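Local coordinates for SmhA (Serratia marcescens, PDB 7A27), which forms one component of Smh, a tripartite alpha-pore-forming toxin that probably acts by perforating target-cell membranes, at residues A[86-90]-A[115-119]; A[204-208]-A[272-276]. All coordinates share one frame; numbering follows the deposited sequence.

After helix 14-37 the chain follows helix 48-96, turns, and returns along helix 104-155; contact 1 (86-90 with 115-119) closes that helical hairpin near its turn, with 24 residues between the segments. After helix 160-188 comes the two-stranded antiparallel sheet of 198-206 and 230-237, then helix 247-268. Contact 2 (204-208 with 272-276) closes a larger loop of 63 residues. The two loops follow in series, neither nested nor crossed. The centres of the two contacts lie about 56 Å apart, on opposite sides of the chain's centre. Contact 1 ties helix 48-96 to helix 104-155, and contact 2 sets the end of strand 198-206 on the start of helix 272-299.

Contact 1: residues A[86-90]-A[115-119]; sequences FAALV and LSDVA
The hairpin of helices 48-96 and 104-155 is packed here through Phe-86, Leu-89 and Val-90 on one side and Leu-115, Val-118 and Ala-119 on the other. The short helical segments run antiparallel, at 175° with axes 11.3 Å apart, a wide spacing spanned mainly by side chains, with one ring edge reaching a backbone carbonyl O. Phe-86 has its ring anti to the backbone N (chi1 -161°), which carries it across the gap. The O of Leu-115, which also accepts the helical bond from Ala-119 N, lies at the ring's edge, near its plane, 3.5 Å from CE2 of Phe-86. CZ of that ring lies 3.8 Å from CB of Leu-115, and CE2 has CB of Ala-119 at 3.9 Å, approached obliquely. Leu-115 sends its methyl branches to different neighbours: CD2 lies 3.6 Å from CD1 of Leu-89, whereas CD1 reaches CG2 of Val-90 at 4.1 Å. Val-118 CG1 passes CD2 of Phe-86. The Phe-86 ring also meets Trp-305 and Trp-342, and Tyr-312 touches both Val-90 and Leu-115. No hydrogen bond joins the segments, and the apolar seam, extended by these aromatic residues of later helices, is that of an antiparallel helical hairpin within a long helical bundle.

Contact 2: residues A[204-208]-A[272-276]; sequences AVPLG and ALLSV
Val-205, near the end of strand 198-206, meets the first turn of helix 272-299 mainly through its CG1 methyl. With CG1 anti to the backbone N (chi1 -175°), this branch rather than CG2 is set among three helix residues: it lies 3.4 Å from O of Ala-272, 3.7 Å from CB of Ser-275 and 4.1 Å from CG2 of Val-276. That gathering of neighbours, with Val-205, Ser-275 and Val-276 all buried, marks the tightly packed part. Ala-268 of helix 247-268 and Ile-233 of strand 230-237 also touch Val-205. Towards Pro-206 and Leu-207 the packing is sparser and more open to solvent. CD2 of Leu-207 stands 4.2 Å from CB of Ala-272 and 4.3 Å from CG2 of Val-276; Pro-206, Leu-207 and Ala-272 are partly exposed. Strand and helix segments run nearly antiparallel, at 160° with axes 8.4 Å apart. OG of Ser-275 sits beside its backbone N (chi1 -57°) and is hydrogen-bonded to O of Asn-271, while CB faces the Val-205 methyls. With no hydrogen bond across the segments, the chemistry implies van der Waals packing, mostly apolar, with methyls also against the carbonyl oxygens of Pro-206 and Ala-272, the latter already bonded to Val-276 N.

Contact 1: residues A[86-90]-A[115-119]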
loop_
_atom_site.group_PDB
_atom_site.type_symbol
_atom_site.label_atom_id
_atom_site.label_comp_id
_atom_site.label_asym_id
_atom_site.label_seq_id
_atom_site.Cartn_x
_atom_site.Cartn_y
_atom_site.Cartn_z
ATOM N N PHE A 86 -0.640 9.175 20.204
ATOM C CA PHE A 86 0.432 8.774 21.139
ATOM C C PHE A 86 1.472 9.898 21.215
ATOM O O PHE A 86 1.922 10.222 22.325
ATOM C CB PHE A 86 1.068 7.445 20.739
ATOM C CG PHE A 86 1.828 6.776 21.859
ATOM C CD1 PHE A 86 3.115 7.163 22.173
ATOM C CD2 PHE A 86 1.254 5.765 22.611
ATOM C CE1 PHE A 86 3.814 6.562 23.211
ATOM C CE2 PHE A 86 1.955 5.168 23.648
ATOM C CZ PHE A 86 3.238 5.571 23.945
ATOM N N ALA A 87 1.852 10.497 20.086
ATOM C CA ALA A 87 2.823 11.609 20.075
ATOM C C ALA A 87 2.309 12.723 20.976
ATOM O O ALA A 87 3.101 13.216 21.825
ATOM C CB ALA A 87 3.067 12.113 18.680
ATOM N N ALA A 88 1.033 13.081 20.809
ATOM C CA ALA A 88 0.371 14.150 21.585
ATOM C C ALA A 88 0.498 13.850 23.080
ATOM O O ALA A 88 0.802 14.770 23.843
ATOM C CB ALA A 88 -1.065 14.293 21.167
ATOM N N LEU A 89 0.296 12.596 23.473
ATOM C CA LEU A 89 0.377 12.167 24.895
ATOM C C LEU A 89 1.815 12.334 25.414
ATOM O O LEU A 89 1.977 12.769 26.565
ATOM C CB LEU A 89 -0.112 10.719 25.049
ATOM C CG LEU A 89 -1.592 10.465 24.754
ATOM C CD1 LEU A 89 -1.930 9.012 25.022
ATOM C CD2 LEU A 89 -2.515 11.366 25.561
ATOM N N VAL A 90 2.826 12.025 24.602
ATOM C CA VAL A 90 4.251 12.160 25.017
ATOM C C VAL A 90 4.559 13.647 25.277
ATOM O O VAL A 90 5.215 13.943 26.299
ATOM C CB VAL A 90 5.185 11.482 24.006
ATOM C CG1 VAL A 90 6.645 11.699 24.366
ATOM C CG2 VAL A 90 4.885 9.988 23.932
ATOM N N LEU A 115 0.903 5.218 29.477
ATOM C CA LEU A 115 1.157 5.156 28.010
ATOM C C LEU A 115 1.516 3.718 27.618
ATOM O O LEU A 115 1.176 3.325 26.492
ATOM C CB LEU A 115 2.234 6.162 27.599
ATOM C CG LEU A 115 1.910 7.628 27.901
ATOM C CD1 LEU A 115 2.879 8.559 27.185
ATOM C CD2 LEU A 115 0.480 7.981 27.497
ATOM N N SER A 116 2.133 2.950 28.518
ATOM C CA SER A 116 2.417 1.509 28.309
ATOM C C SER A 116 1.102 0.812 27.955
ATOM O O SER A 116 1.065 0.070 26.962
ATOM C CB SER A 116 3.038 0.907 29.533
ATOM O OG SER A 116 3.236 -0.484 29.392
ATOM N N ASP A 117 0.061 1.082 28.747
ATOM C CA ASP A 117 -1.320 0.566 28.576
ATOM C C ASP A 117 -1.842 0.953 27.181
ATOM O O ASP A 117 -2.325 0.060 26.457
ATOM C CB ASP A 117 -2.227 1.148 29.661
ATOM C CG ASP A 117 -3.543 0.447 29.868
ATOM O OD1 ASP A 117 -3.546 -0.757 29.658
ATOM O OD2 ASP A 117 -4.537 1.122 30.242
ATOM N N VAL A 118 -1.764 2.240 26.825
ATOM C CA VAL A 118 -2.280 2.769 25.536
ATOM C C VAL A 118 -1.579 2.032 24.400
ATOM O O VAL A 118 -2.270 1.584 23.472
ATOM C CB VAL A 118 -2.070 4.283 25.416
ATOM C CG1 VAL A 118 -2.424 4.785 24.000
ATOM C CG2 VAL A 118 -2.854 5.022 26.490
ATOM N N ALA A 119 -0.257 1.939 24.465
ATOM C CA ALA A 119 0.567 1.230 23.467
ATOM C C ALA A 119 0.048 -0.204 23.333
ATOM O O ALA A 119 -0.052 -0.689 22.200
ATOM C CB ALA A 119 2.011 1.248 23.886
#

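Contact 2: residues A[204-208]-A[272-276]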
loop_
_atom_site.group_PDB
_atom_site.type_symbol
_atom_site.label_atom_id
_atom_site.label_comp_id
_atom_site.label_asym_id
_atom_site.label_seq_id
_atom_site.Cartn_x
_atom_site.Cartn_y
_atom_site.Cartn_z
ATOM N N ALA A 204 -5.479 -1.853 -26.979
ATOM C CA ALA A 204 -6.849 -2.194 -27.399
ATOM C C ALA A 204 -6.862 -3.582 -28.029
ATOM O O ALA A 204 -5.818 -3.986 -28.575
ATOM C CB ALA A 204 -7.317 -1.146 -28.358
ATOM N N VAL A 205 -8.003 -4.262 -27.944
ATOM C CA VAL A 205 -8.213 -5.636 -28.477
ATOM C C VAL A 205 -9.394 -5.612 -29.437
ATOM O O VAL A 205 -10.531 -5.596 -28.989
ATOM C CB VAL A 205 -8.460 -6.649 -27.341
ATOM C CG1 VAL A 205 -8.566 -8.088 -27.863
ATOM C CG2 VAL A 205 -7.390 -6.560 -26.262
ATOM N N PRO A 206 -9.173 -5.566 -30.770
ATOM C CA PRO A 206 -10.267 -5.735 -31.730
ATOM C C PRO A 206 -11.017 -7.057 -31.480
ATOM O O PRO A 206 -10.347 -8.041 -31.245
ATOM C CB PRO A 206 -9.554 -5.780 -33.091
ATOM C CG PRO A 206 -8.240 -5.042 -32.858
ATOM C CD PRO A 206 -7.880 -5.299 -31.407
ATOM N N LEU A 207 -12.357 -7.047 -31.532
ATOM C CA LEU A 207 -13.245 -8.221 -31.301
ATOM C C LEU A 207 -13.953 -8.588 -32.624
ATOM O O LEU A 207 -14.507 -7.678 -33.245
ATOM C CB LEU A 207 -14.209 -7.830 -30.171
ATOM C CG LEU A 207 -13.556 -7.394 -28.845
ATOM C CD1 LEU A 207 -14.569 -6.965 -27.801
ATOM C CD2 LEU A 207 -12.693 -8.494 -28.252
ATOM N N GLY A 208 -13.784 -9.832 -33.098
ATOM C CA GLY A 208 -14.331 -10.378 -34.369
ATOM C C GLY A 208 -15.710 -9.808 -34.747
ATOM O O GLY A 208 -16.622 -9.787 -33.917
ATOM N N ALA A 272 -8.760 -13.328 -29.642
ATOM C CA ALA A 272 -9.174 -12.005 -29.123
ATOM C C ALA A 272 -9.599 -12.117 -27.657
ATOM O O ALA A 272 -9.204 -11.261 -26.844
ATOM C CB ALA A 272 -10.313 -11.517 -29.972
ATOM N N LEU A 273 -10.369 -13.154 -27.332
ATOM C CA LEU A 273 -10.930 -13.327 -25.976
ATOM C C LEU A 273 -9.806 -13.670 -24.995
ATOM O O LEU A 273 -9.898 -13.241 -23.836
ATOM C CB LEU A 273 -12.030 -14.392 -26.013
ATOM C CG LEU A 273 -12.982 -14.389 -24.814
ATOM C CD1 LEU A 273 -13.526 -12.995 -24.533
ATOM C CD2 LEU A 273 -14.137 -15.344 -25.046
ATOM N N LEU A 274 -8.778 -14.406 -25.433
ATOM C CA LEU A 274 -7.616 -14.742 -24.565
ATOM C C LEU A 274 -6.851 -13.450 -24.275
ATOM O O LEU A 274 -6.462 -13.262 -23.112
ATOM C CB LEU A 274 -6.722 -15.774 -25.250
ATOM C CG LEU A 274 -5.416 -16.103 -24.528
ATOM C CD1 LEU A 274 -5.673 -16.780 -23.181
ATOM C CD2 LEU A 274 -4.544 -17.001 -25.405
ATOM N N SER A 275 -6.654 -12.602 -25.295
ATOM C CA SER A 275 -6.000 -11.271 -25.179
ATOM C C SER A 275 -6.652 -10.497 -24.021
ATOM O O SER A 275 -5.919 -9.948 -23.172
ATOM C CB SER A 275 -6.088 -10.505 -26.478
ATOM O OG SER A 275 -5.518 -11.244 -27.557
ATOM N N VAL A 276 -7.990 -10.484 -23.972
ATOM C CA VAL A 276 -8.776 -9.793 -22.906
ATOM C C VAL A 276 -8.421 -10.428 -21.555
ATOM O O VAL A 276 -7.962 -9.704 -20.669
ATOM C CB VAL A 276 -10.290 -9.846 -23.180
ATOM C CG1 VAL A 276 -11.085 -9.296 -22.003
ATOM C CG2 VAL A 276 -10.672 -9.113 -24.455
#